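Local coordinates for chitin-binding domain 3 protein (Micromonospora aurantiaca ATCC 27029, PDB 5OPF) that is a copper-dependent lytic polysaccharide monooxygenase that probably cleaves cellulose or chitin chains by oxidation, at residues V5-R10 with H170-I175; V100-Q105 with D111-Y116; E135-I140 with P164-R169; W176-S179 with S184-L187. One frame throughout, in Å; residues are numbered along the deposited sequence.

Contact 1 of 4, residues V5-R10 with H170-I175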
loop_
_atom_site.group_PDB
_atom_site.type_symbol
_atom_site.label_atom_id
_atom_site.label_comp_id
_atom_site.label_asym_id
_atom_site.label_seq_id
_atom_site.Cartn_x
_atom_site.Cartn_y
_atom_site.Cartn_z
ATOM N N VAL A 5 -6.291 4.290 0.923
ATOM C CA VAL A 5 -6.244 5.747 1.036
ATOM C C VAL A 5 -6.133 6.221 2.481
ATOM O O VAL A 5 -5.812 7.399 2.714
ATOM C CB VAL A 5 -7.438 6.416 0.313
ATOM C CG1 VAL A 5 -7.394 6.100 -1.168
ATOM C CG2 VAL A 5 -8.775 5.991 0.904
ATOM N N ASP A 6 -6.366 5.349 3.455
ATOM C CA ASP A 6 -6.245 5.710 4.867
ATOM C C ASP A 6 -6.029 4.397 5.615
ATOM O O ASP A 6 -6.961 3.595 5.719
ATOM C CB ASP A 6 -7.517 6.405 5.352
ATOM C CG ASP A 6 -7.374 6.971 6.741
ATOM O OD1 ASP A 6 -6.417 6.583 7.445
ATOM O OD2 ASP A 6 -8.233 7.795 7.140
ATOM N N PRO A 7 -4.809 4.125 6.108
ATOM C CA PRO A 7 -3.602 4.955 6.077
ATOM C C PRO A 7 -3.020 4.938 4.669
ATOM O O PRO A 7 -2.787 3.860 4.111
ATOM C CB PRO A 7 -2.683 4.268 7.089
ATOM C CG PRO A 7 -3.075 2.818 7.010
ATOM C CD PRO A 7 -4.551 2.813 6.733
ATOM N N ALA A 8 -2.820 6.118 4.083
ATOM C CA ALA A 8 -2.429 6.219 2.680
ATOM C C ALA A 8 -1.231 5.328 2.364
ATOM O O ALA A 8 -0.228 5.313 3.092
ATOM C CB ALA A 8 -2.075 7.675 2.362
ATOM N N SER A 9 -1.312 4.628 1.232
ATOM C CA SER A 9 -0.191 3.843 0.731
ATOM C C SER A 9 0.959 4.765 0.309
ATOM O O SER A 9 0.800 5.987 0.191
ATOM C CB SER A 9 -0.633 3.018 -0.471
ATOM O OG SER A 9 -0.830 3.872 -1.592
ATOM N N ARG A 10 2.138 4.185 0.066
ATOM C CA ARG A 10 3.298 5.021 -0.259
ATOM C C ARG A 10 3.039 5.878 -1.496
ATOM O O ARG A 10 3.332 7.082 -1.502
ATOM C CB ARG A 10 4.557 4.169 -0.424
ATOM C CG ARG A 10 5.083 3.627 0.893
ATOM C CD ARG A 10 6.380 2.873 0.765
ATOM N NE ARG A 10 6.840 2.528 2.104
ATOM C CZ ARG A 10 7.877 1.745 2.393
ATOM N NH1 ARG A 10 8.616 1.193 1.435
ATOM N NH2 ARG A 10 8.162 1.516 3.662
ATOM N N HIS A 170 5.838 1.372 11.744
ATOM C CA HIS A 170 5.519 0.066 11.173
ATOM C C HIS A 170 5.089 0.236 9.718
ATOM O O HIS A 170 4.946 1.355 9.221
ATOM C CB HIS A 170 4.458 -0.640 12.033
ATOM C CG HIS A 170 5.057 -1.313 13.210
ATOM N ND1 HIS A 170 5.767 -2.483 13.068
ATOM C CD2 HIS A 170 5.124 -0.961 14.516
ATOM C CE1 HIS A 170 6.231 -2.835 14.254
ATOM N NE2 HIS A 170 5.864 -1.927 15.147
ATOM N N VAL A 171 4.896 -0.897 9.042
ATOM C CA VAL A 171 4.355 -0.921 7.690
ATOM C C VAL A 171 3.143 -1.844 7.666
ATOM O O VAL A 171 3.188 -2.964 8.195
ATOM C CB VAL A 171 5.411 -1.374 6.660
ATOM C CG1 VAL A 171 4.844 -1.332 5.246
ATOM C CG2 VAL A 171 6.662 -0.493 6.736
ATOM N N VAL A 172 2.061 -1.360 7.063
ATOM C CA VAL A 172 0.889 -2.153 6.718
ATOM C C VAL A 172 1.060 -2.609 5.274
ATOM O O VAL A 172 1.456 -1.830 4.400
ATOM C CB VAL A 172 -0.397 -1.314 6.870
ATOM C CG1 VAL A 172 -1.633 -2.176 6.639
ATOM C CG2 VAL A 172 -0.461 -0.632 8.236
ATOM N N TYR A 173 0.770 -3.881 5.010
ATOM C CA TYR A 173 0.789 -4.415 3.650
ATOM C C TYR A 173 -0.590 -4.971 3.358
ATOM O O TYR A 173 -1.045 -5.905 4.031
ATOM C CB TYR A 173 1.820 -5.520 3.492
ATOM C CG TYR A 173 2.173 -5.902 2.070
ATOM C CD1 TYR A 173 2.590 -4.941 1.141
ATOM C CD2 TYR A 173 2.169 -7.232 1.659
ATOM C CE1 TYR A 173 2.979 -5.288 -0.149
ATOM C CE2 TYR A 173 2.565 -7.588 0.379
ATOM C CZ TYR A 173 2.978 -6.618 -0.512
ATOM O OH TYR A 173 3.428 -6.998 -1.760
ATOM N N THR A 174 -1.253 -4.392 2.363
ATOM C CA THR A 174 -2.610 -4.762 1.992
ATOM C C THR A 174 -2.579 -5.379 0.596
ATOM O O THR A 174 -2.028 -4.787 -0.350
ATOM C CB THR A 174 -3.543 -3.537 2.045
ATOM O OG1 THR A 174 -3.564 -2.992 3.374
ATOM C CG2 THR A 174 -4.964 -3.914 1.668
ATOM N N ILE A 175 -3.195 -6.552 0.465
ATOM C CA ILE A 175 -3.308 -7.273 -0.802
ATOM C C ILE A 175 -4.782 -7.318 -1.180
ATOM O O ILE A 175 -5.606 -7.854 -0.430
ATOM C CB ILE A 175 -2.748 -8.705 -0.708
ATOM C CG1 ILE A 175 -1.291 -8.684 -0.245
ATOM C CG2 ILE A 175 -2.909 -9.427 -2.075
ATOM C CD1 ILE A 175 -0.660 -10.061 -0.104
#
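In the core of the beta-sandwich, the turn that leads from strand 2-6 into helix 10-18 meets strand 169-178 through two pairs, Pro7 with Val172 and Arg10 with Val171. The proline, preceded by a cis peptide bond, has its CB directed to the strand, and its CG stands 4.5 Å from CG2 of Val172. This is a light apolar touch, made where the two backbones are still 8.4 Å apart between the CA atoms of Pro7 and Val172. One residue back along the strand, CG2 of Val171 approaches Arg10 NH2 at 4.0 Å, with the two side chains crossing at about a right angle. Arg10 leaves its backbone with CG opposite the carbonyl carbon (chi1 -72°) and runs extended to NE, which carries the guanidinium from the first turn of the helix to the valine. The polar end is held by others: NE makes a salt bridge with Asp190, NH1 donates to Leu83 O, and the group forms a cation-pi pair with Trp89. All four touching residues are buried, so the charge is probably balanced inside the protein by Asp190. Ser9 fixes the start of the helix as its N-cap, OG bonding to Tyr12 N. The segments bury about 102 Å² between them, and the meeting is confined to side chains. Val172 also packs on Phe98 and Val115, one from each sheet, a placing characteristic of the interior of the immunoglobulin-like beta-sandwich of lytic polysaccharide monooxygenases.

Contact 2 of 4, residues V100-Q105 with D111-Y116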
loop_
_atom_site.group_PDB
_atom_site.type_symbol
_atom_site.label_atom_id
_atom_site.label_comp_id
_atom_site.label_asym_id
_atom_site.label_seq_id
_atom_site.Cartn_x
_atom_site.Cartn_y
_atom_site.Cartn_z
ATOM N N VAL A 100 -8.523 -0.028 7.764
ATOM C CA VAL A 100 -7.919 0.253 6.469
ATOM C C VAL A 100 -9.035 0.623 5.506
ATOM O O VAL A 100 -9.927 -0.193 5.243
ATOM C CB VAL A 100 -7.144 -0.972 5.959
ATOM C CG1 VAL A 100 -6.686 -0.772 4.518
ATOM C CG2 VAL A 100 -5.955 -1.286 6.885
ATOM N N LYS A 101 -9.001 1.846 4.978
ATOM C CA LYS A 101 -9.978 2.293 3.990
ATOM C C LYS A 101 -9.422 2.040 2.598
ATOM O O LYS A 101 -8.398 2.629 2.211
ATOM C CB LYS A 101 -10.307 3.774 4.147
ATOM C CG LYS A 101 -11.426 4.222 3.214
ATOM C CD LYS A 101 -11.717 5.712 3.352
ATOM C CE LYS A 101 -12.647 6.222 2.255
ATOM N NZ LYS A 101 -12.951 7.682 2.441
ATOM N N PHE A 102 -10.097 1.160 1.859
ATOM C CA PHE A 102 -9.742 0.842 0.488
ATOM C C PHE A 102 -10.691 1.568 -0.456
ATOM O O PHE A 102 -11.907 1.484 -0.287
ATOM C CB PHE A 102 -9.793 -0.666 0.223
ATOM C CG PHE A 102 -8.867 -1.050 -0.862
ATOM C CD1 PHE A 102 -9.179 -0.800 -2.189
ATOM C CD2 PHE A 102 -7.624 -1.565 -0.557
ATOM C CE1 PHE A 102 -8.253 -1.076 -3.183
ATOM C CE2 PHE A 102 -6.709 -1.847 -1.533
ATOM C CZ PHE A 102 -7.014 -1.600 -2.845
ATOM N N PHE A 103 -10.144 2.266 -1.454
ATOM C CA PHE A 103 -10.928 2.993 -2.451
ATOM C C PHE A 103 -10.699 2.373 -3.822
ATOM O O PHE A 103 -9.546 2.229 -4.251
ATOM C CB PHE A 103 -10.510 4.469 -2.456
ATOM C CG PHE A 103 -11.140 5.302 -3.541
ATOM C CD1 PHE A 103 -12.511 5.354 -3.720
ATOM C CD2 PHE A 103 -10.335 6.039 -4.402
ATOM C CE1 PHE A 103 -13.068 6.141 -4.731
ATOM C CE2 PHE A 103 -10.888 6.820 -5.405
ATOM C CZ PHE A 103 -12.250 6.858 -5.573
ATOM N N ASP A 104 -11.795 2.003 -4.495
ATOM C CA ASP A 104 -11.777 1.394 -5.828
ATOM C C ASP A 104 -12.569 2.295 -6.768
ATOM O O ASP A 104 -13.786 2.438 -6.624
ATOM C CB ASP A 104 -12.380 -0.012 -5.782
ATOM C CG ASP A 104 -12.500 -0.676 -7.149
ATOM O OD1 ASP A 104 -11.932 -0.163 -8.128
ATOM O OD2 ASP A 104 -13.169 -1.732 -7.202
ATOM N N GLN A 105 -11.877 2.909 -7.729
ATOM C CA GLN A 105 -12.545 3.743 -8.725
ATOM C C GLN A 105 -13.418 2.947 -9.688
ATOM O O GLN A 105 -14.313 3.525 -10.316
ATOM C CB GLN A 105 -11.502 4.482 -9.553
ATOM C CG GLN A 105 -10.686 5.458 -8.748
ATOM C CD GLN A 105 -9.489 5.961 -9.529
ATOM O OE1 GLN A 105 -8.959 5.251 -10.381
ATOM N NE2 GLN A 105 -9.074 7.187 -9.268
ATOM N N ASP A 111 -12.276 -10.623 -4.349
ATOM C CA ASP A 111 -12.302 -12.010 -3.893
ATOM C C ASP A 111 -11.878 -12.075 -2.433
ATOM O O ASP A 111 -12.384 -12.907 -1.661
ATOM C CB ASP A 111 -11.363 -12.882 -4.742
ATOM C CG ASP A 111 -11.828 -13.070 -6.174
ATOM O OD1 ASP A 111 -12.911 -12.593 -6.573
ATOM O OD2 ASP A 111 -11.099 -13.772 -6.910
ATOM N N TYR A 112 -10.955 -11.198 -2.047
ATOM C CA TYR A 112 -10.521 -11.009 -0.668
ATOM C C TYR A 112 -9.658 -9.759 -0.630
ATOM O O TYR A 112 -9.113 -9.328 -1.656
ATOM C CB TYR A 112 -9.730 -12.211 -0.112
ATOM C CG TYR A 112 -8.623 -12.730 -1.003
ATOM C CD1 TYR A 112 -7.341 -12.192 -0.964
ATOM C CD2 TYR A 112 -8.851 -13.779 -1.871
ATOM C CE1 TYR A 112 -6.322 -12.679 -1.787
ATOM C CE2 TYR A 112 -7.849 -14.277 -2.682
ATOM C CZ TYR A 112 -6.577 -13.723 -2.639
ATOM O OH TYR A 112 -5.581 -14.227 -3.461
ATOM N N ILE A 113 -9.549 -9.174 0.563
ATOM C CA ILE A 113 -8.532 -8.172 0.864
ATOM C C ILE A 113 -7.884 -8.587 2.175
ATOM O O ILE A 113 -8.589 -8.805 3.168
ATOM C CB ILE A 113 -9.100 -6.741 0.968
ATOM C CG1 ILE A 113 -9.763 -6.315 -0.341
ATOM C CG2 ILE A 113 -7.971 -5.760 1.328
ATOM C CD1 ILE A 113 -10.377 -4.918 -0.323
ATOM N N ARG A 114 -6.560 -8.719 2.168
ATOM C CA ARG A 114 -5.795 -9.145 3.331
ATOM C C ARG A 114 -4.950 -7.979 3.819
ATOM O O ARG A 114 -4.315 -7.286 3.020
ATOM C CB ARG A 114 -4.898 -10.331 2.977
ATOM C CG ARG A 114 -5.681 -11.587 2.686
ATOM C CD ARG A 114 -4.846 -12.711 2.081
ATOM N NE ARG A 114 -5.712 -13.822 1.697
ATOM C CZ ARG A 114 -5.411 -14.751 0.798
ATOM N NH1 ARG A 114 -4.231 -14.758 0.196
ATOM N NH2 ARG A 114 -6.311 -15.670 0.493
ATOM N N VAL A 115 -4.939 -7.775 5.135
ATOM C CA VAL A 115 -4.162 -6.720 5.783
ATOM C C VAL A 115 -3.134 -7.364 6.705
ATOM O O VAL A 115 -3.493 -8.091 7.645
ATOM C CB VAL A 115 -5.059 -5.743 6.559
ATOM C CG1 VAL A 115 -4.218 -4.684 7.291
ATOM C CG2 VAL A 115 -6.073 -5.083 5.638
ATOM N N TYR A 116 -1.864 -7.080 6.435
ATOM C CA TYR A 116 -0.736 -7.522 7.240
ATOM C C TYR A 116 -0.096 -6.303 7.904
ATOM O O TYR A 116 -0.112 -5.197 7.355
ATOM C CB TYR A 116 0.340 -8.180 6.351
ATOM C CG TYR A 116 -0.115 -9.426 5.636
ATOM C CD1 TYR A 116 -0.770 -9.362 4.415
ATOM C CD2 TYR A 116 0.104 -10.675 6.186
ATOM C CE1 TYR A 116 -1.200 -10.501 3.779
ATOM C CE2 TYR A 116 -0.327 -11.825 5.549
ATOM C CZ TYR A 116 -0.984 -11.725 4.346
ATOM O OH TYR A 116 -1.429 -12.864 3.694
#
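Val100 and Val115 reach toward each other tip to tip, while Phe102 and Ile113 meet at a slant; these two pairs join strand 97-104 of one sheet to strand 110-118 of the other. CG2 of Val100 sits against both methyls of its partner: Val100 CG2 to Val115 CG1 is 3.8 Å, and Val100 CG2 to Val115 CG2 is 4.0 Å. Val115 CG1 lies opposite its backbone N (chi1 177°), and this rotation leaves both branches facing Val100. In the second pair, CD1 of Ile113, at the end of an extended side chain, comes 4.2 Å from CG of Phe102, near the root of the ring. The backbones stay well apart, with the CA atoms of Phe102 and Ile113 9.1 Å from each other, a spacing filled by side chains. Val4 covers Val100 and Phe102 from strand 2-6, Ile159 packs on Ile113 and Val115, and Trp176 meets the Phe102 ring edge-to-face. The Phe102 side chain lies about 9 Å from the copper ion. Every atom that meets across the gap is carbon and all four residues are buried, so cohesion here rests on the hydrophobic effect and shape.

Contact 3 of 4, residues E135-I140 with P164-R169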
loop_
_atom_site.group_PDB
_atom_site.type_symbol
_atom_site.label_atom_id
_atom_site.label_comp_id
_atom_site.label_asym_id
_atom_site.label_seq_id
_atom_site.Cartn_x
_atom_site.Cartn_y
_atom_site.Cartn_z
ATOM N N GLU A 135 2.562 -10.129 9.767
ATOM C CA GLU A 135 1.530 -10.952 10.385
ATOM C C GLU A 135 0.175 -10.561 9.799
ATOM O O GLU A 135 -0.128 -9.367 9.657
ATOM C CB GLU A 135 1.510 -10.691 11.897
ATOM C CG GLU A 135 0.475 -11.495 12.660
ATOM C CD GLU A 135 0.419 -11.161 14.126
ATOM O OE1 GLU A 135 1.140 -10.251 14.583
ATOM O OE2 GLU A 135 -0.351 -11.835 14.848
ATOM N N LEU A 136 -0.650 -11.554 9.472
ATOM C CA LEU A 136 -2.012 -11.281 9.012
ATOM C C LEU A 136 -2.862 -10.792 10.182
ATOM O O LEU A 136 -3.031 -11.515 11.174
ATOM C CB LEU A 136 -2.623 -12.548 8.415
ATOM C CG LEU A 136 -4.029 -12.413 7.815
ATOM C CD1 LEU A 136 -4.035 -11.568 6.556
ATOM C CD2 LEU A 136 -4.613 -13.792 7.540
ATOM N N VAL A 137 -3.422 -9.579 10.063
ATOM C CA VAL A 137 -4.152 -8.953 11.165
ATOM C C VAL A 137 -5.554 -8.480 10.786
ATOM O O VAL A 137 -6.306 -8.039 11.661
ATOM C CB VAL A 137 -3.356 -7.796 11.801
ATOM C CG1 VAL A 137 -2.072 -8.300 12.444
ATOM C CG2 VAL A 137 -3.055 -6.699 10.784
ATOM N N GLY A 138 -5.926 -8.566 9.506
ATOM C CA GLY A 138 -7.301 -8.325 9.097
ATOM C C GLY A 138 -7.543 -8.947 7.744
ATOM O O GLY A 138 -6.605 -9.170 6.979
ATOM N N GLN A 139 -8.801 -9.287 7.464
ATOM C CA GLN A 139 -9.116 -9.947 6.197
ATOM C C GLN A 139 -10.614 -9.880 5.956
ATOM O O GLN A 139 -11.400 -10.144 6.871
ATOM C CB GLN A 139 -8.666 -11.417 6.212
ATOM C CG GLN A 139 -8.900 -12.184 4.898
ATOM C CD GLN A 139 -8.232 -13.563 4.881
ATOM O OE1 GLN A 139 -7.648 -13.964 3.871
ATOM N NE2 GLN A 139 -8.342 -14.305 5.989
ATOM N N ILE A 140 -10.999 -9.532 4.726
ATOM C CA ILE A 140 -12.359 -9.736 4.251
ATOM C C ILE A 140 -12.305 -10.736 3.106
ATOM O O ILE A 140 -11.308 -10.842 2.385
ATOM C CB ILE A 140 -13.083 -8.438 3.816
ATOM C CG1 ILE A 140 -12.399 -7.784 2.609
ATOM C CG2 ILE A 140 -13.198 -7.472 4.995
ATOM C CD1 ILE A 140 -13.120 -6.565 2.080
ATOM N N PRO A 164 -1.798 -6.312 17.819
ATOM C CA PRO A 164 -1.440 -6.154 19.227
ATOM C C PRO A 164 0.055 -5.997 19.416
ATOM O O PRO A 164 0.872 -6.585 18.698
ATOM C CB PRO A 164 -1.921 -7.462 19.869
ATOM C CG PRO A 164 -2.844 -8.072 18.901
ATOM C CD PRO A 164 -2.420 -7.620 17.557
ATOM N N GLY A 165 0.404 -5.201 20.420
ATOM C CA GLY A 165 1.771 -5.071 20.857
ATOM C C GLY A 165 2.629 -4.117 20.058
ATOM O O GLY A 165 3.755 -3.840 20.479
ATOM N N ARG A 166 2.151 -3.586 18.943
ATOM C CA ARG A 166 2.954 -2.680 18.138
ATOM C C ARG A 166 3.024 -1.298 18.768
ATOM O O ARG A 166 2.012 -0.751 19.227
ATOM C CB ARG A 166 2.346 -2.533 16.745
ATOM C CG ARG A 166 2.749 -3.593 15.726
ATOM C CD ARG A 166 2.320 -4.980 16.123
ATOM N NE ARG A 166 2.497 -5.882 14.997
ATOM C CZ ARG A 166 1.972 -7.093 14.911
ATOM N NH1 ARG A 166 1.247 -7.577 15.904
ATOM N NH2 ARG A 166 2.179 -7.814 13.818
ATOM N N THR A 167 4.225 -0.724 18.736
ATOM C CA THR A 167 4.467 0.671 19.077
ATOM C C THR A 167 5.419 1.245 18.040
ATOM O O THR A 167 6.259 0.532 17.477
ATOM C CB THR A 167 5.059 0.855 20.493
ATOM O OG1 THR A 167 6.326 0.189 20.574
ATOM C CG2 THR A 167 4.099 0.316 21.545
ATOM N N GLY A 168 5.267 2.537 17.768
ATOM C CA GLY A 168 6.172 3.206 16.854
ATOM C C GLY A 168 5.934 2.855 15.386
ATOM O O GLY A 168 4.872 2.371 14.973
ATOM N N ARG A 169 6.972 3.129 14.594
ATOM C CA ARG A 169 6.910 3.026 13.139
ATOM C C ARG A 169 6.772 1.582 12.676
ATOM O O ARG A 169 7.527 0.698 13.101
ATOM C CB ARG A 169 8.190 3.613 12.548
ATOM C CG ARG A 169 8.350 3.422 11.050
ATOM C CD ARG A 169 9.640 4.007 10.524
ATOM N NE ARG A 169 9.657 5.461 10.406
ATOM C CZ ARG A 169 9.220 6.123 9.333
ATOM N NH1 ARG A 169 8.698 5.463 8.313
ATOM N NH2 ARG A 169 9.322 7.440 9.264
#
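Arg166 grips Glu135 end-on, NH1 and NH2 both converging on the single oxygen OE1. The NH2 to OE1 bond of this salt bridge is 2.8 Å long with an angle of 149° at the hydrogen, and NH1 reaches Glu135 OE1 at 3.0 Å. The nitrogens use the anti and syn sides of OE1, both from the same face of the carboxylate, while the oxygen stays close to the guanidinium plane. The two flat groups are turned 22° against each other. Glu135 CB lies at the same edge, 3.5 Å from Arg166 NH2. Beyond this shell, NH1 also donates to Pro164 O (3.0 Å), NE to Thr118 O and NH2 to Val117 O, so the arginine, bent at chi2 (62°), ties its loop to strand 110-118 as well. An alanine here would remove the whole guanidinium, which would probably leave Glu135 without its counter-charge and the carbonyls of Pro164, Val117 and Thr118 without these donors. On the glutamate strand, Val137 and Gly138 form a classic beta bulge opposite Val115, and Val137 flanks the arginine. A buried arginine thus pairs its charge with a partly exposed carboxylate and spends its remaining N-H groups on backbone oxygens, pinning the loop by polar bonds.

Contact 4 of 4, residues W176-S179 with S184-L187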
loop_
_atom_site.group_PDB
_atom_site.type_symbol
_atom_site.label_atom_id
_atom_site.label_comp_id
_atom_site.label_asym_id
_atom_site.label_seq_id
_atom_site.Cartn_x
_atom_site.Cartn_y
_atom_site.Cartn_z
ATOM N N TRP A 176 -5.118 -6.757 -2.338
ATOM C CA TRP A 176 -6.466 -6.808 -2.894
ATOM C C TRP A 176 -6.471 -7.745 -4.093
ATOM O O TRP A 176 -5.793 -7.480 -5.092
ATOM C CB TRP A 176 -6.880 -5.417 -3.359
ATOM C CG TRP A 176 -8.197 -5.293 -4.109
ATOM C CD1 TRP A 176 -9.328 -6.068 -3.995
ATOM C CD2 TRP A 176 -8.512 -4.264 -5.049
ATOM N NE1 TRP A 176 -10.323 -5.566 -4.818
ATOM C CE2 TRP A 176 -9.838 -4.463 -5.473
ATOM C CE3 TRP A 176 -7.788 -3.204 -5.589
ATOM C CZ2 TRP A 176 -10.460 -3.615 -6.384
ATOM C CZ3 TRP A 176 -8.400 -2.376 -6.500
ATOM C CH2 TRP A 176 -9.725 -2.580 -6.880
ATOM N N GLN A 177 -7.239 -8.833 -4.015
ATOM C CA GLN A 177 -7.500 -9.689 -5.167
ATOM C C GLN A 177 -8.832 -9.225 -5.744
ATOM O O GLN A 177 -9.880 -9.416 -5.122
ATOM C CB GLN A 177 -7.556 -11.156 -4.742
ATOM C CG GLN A 177 -7.828 -12.123 -5.890
ATOM C CD GLN A 177 -6.663 -12.259 -6.848
ATOM O OE1 GLN A 177 -5.513 -12.172 -6.454
ATOM N NE2 GLN A 177 -6.959 -12.510 -8.110
ATOM N N ALA A 178 -8.796 -8.584 -6.904
ATOM C CA ALA A 178 -10.004 -8.057 -7.524
ATOM C C ALA A 178 -10.809 -9.195 -8.151
ATOM O O ALA A 178 -10.278 -10.274 -8.436
ATOM C CB ALA A 178 -9.633 -7.017 -8.571
ATOM N N SER A 179 -12.109 -8.961 -8.354
ATOM C CA SER A 179 -13.016 -10.040 -8.765
ATOM C C SER A 179 -13.293 -10.124 -10.265
ATOM O O SER A 179 -13.880 -11.122 -10.710
ATOM C CB SER A 179 -14.359 -9.937 -8.025
ATOM O OG SER A 179 -14.174 -10.122 -6.633
ATOM N N SER A 184 -4.211 -8.510 -8.992
ATOM C CA SER A 184 -3.938 -8.341 -7.574
ATOM C C SER A 184 -3.090 -7.099 -7.341
ATOM O O SER A 184 -2.159 -6.813 -8.097
ATOM C CB SER A 184 -3.242 -9.602 -7.043
ATOM O OG SER A 184 -2.195 -10.031 -7.899
ATOM N N TYR A 185 -3.412 -6.378 -6.266
ATOM C CA TYR A 185 -2.786 -5.107 -5.935
ATOM C C TYR A 185 -2.058 -5.218 -4.600
ATOM O O TYR A 185 -2.527 -5.897 -3.679
ATOM C CB TYR A 185 -3.837 -3.996 -5.814
ATOM C CG TYR A 185 -4.619 -3.682 -7.070
ATOM C CD1 TYR A 185 -5.527 -4.591 -7.605
ATOM C CD2 TYR A 185 -4.497 -2.443 -7.707
ATOM C CE1 TYR A 185 -6.277 -4.281 -8.736
ATOM C CE2 TYR A 185 -5.235 -2.131 -8.837
ATOM C CZ TYR A 185 -6.117 -3.053 -9.356
ATOM O OH TYR A 185 -6.852 -2.733 -10.482
ATOM N N TYR A 186 -0.936 -4.500 -4.483
ATOM C CA TYR A 186 0.013 -4.675 -3.384
ATOM C C TYR A 186 0.358 -3.306 -2.811
ATOM O O TYR A 186 1.090 -2.535 -3.441
ATOM C CB TYR A 186 1.270 -5.387 -3.895
ATOM C CG TYR A 186 0.920 -6.732 -4.481
ATOM C CD1 TYR A 186 0.770 -7.843 -3.663
ATOM C CD2 TYR A 186 0.706 -6.888 -5.842
ATOM C CE1 TYR A 186 0.392 -9.079 -4.191
ATOM C CE2 TYR A 186 0.341 -8.110 -6.381
ATOM C CZ TYR A 186 0.181 -9.207 -5.555
ATOM O OH TYR A 186 -0.175 -10.416 -6.118
ATOM N N LEU A 187 -0.188 -2.983 -1.635
ATOM C CA LEU A 187 -0.111 -1.627 -1.090
ATOM C C LEU A 187 0.616 -1.600 0.250
ATOM O O LEU A 187 0.093 -2.096 1.257
ATOM C CB LEU A 187 -1.507 -1.041 -0.898
ATOM C CG LEU A 187 -2.421 -0.873 -2.111
ATOM C CD1 LEU A 187 -1.676 -0.300 -3.304
ATOM C CD2 LEU A 187 -3.114 -2.201 -2.454
#
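Trp176 CE3 lies 3.3 Å above one face of the Tyr185 ring, toward its rim, and Trp176 O stands at the edge of that ring. The rings form an offset stack, centroids of the tryptophan six-membered ring and the Tyr185 ring 4.4 Å apart and planes at 28°. CG anti to the carbonyl carbon (chi1 -63°) lays the Tyr185 ring alongside the Trp176 side chain. Ala178 CB covers a face of the indole, 3.9 Å above its plane, and also touches Tyr185 CE1. In the backbone, Trp176 and Tyr185 are a hydrogen-bonded antiparallel pair: Trp176 N to Tyr185 O is 3.0 Å, Tyr185 N to Trp176 O 2.9 Å. The latter oxygen also receives a CA-H...O contact from Ser184. Tyr185 belongs to the copper site with His1 and His108, and its OH bonds to Gln183 and the His1 N. Replaced by an alanine, it would probably leave Trp176 without its stacking partner and the copper site without its phenol. Trp176 NE1 donates to Gly109 O, which helps to hold the indole in the stack. The hairpin of strands 169-178 and 183-192 is flanked by strand 110-118 on the Trp176 side and strand 52-54 on the Tyr185 side, while Phe102 of strand 97-104 meets the indole edge-to-face.

From the N terminus, some 160 residues pass before contact 1 joins 5-10 to 170-175, tying the turn after strand 2-6 and the start of helix 10-18 to strand 169-178; the wide loop it closes contains contacts 2 and 3. Contact 2 shuts a short loop between 100-105 and 111-116, linking the two sheets. Contact 3 follows in series, tying strand 134-140 to the loop that leads directly into strand 169-178. That strand continues into contact 4, a tight hairpin with strand 183-192, closed after contact 1. No loops cross. Contacts 2 and 4 lie toward the copper end, centres about 7 Å apart, whereas contact 3 is about 19 Å from contact 4, centre to centre.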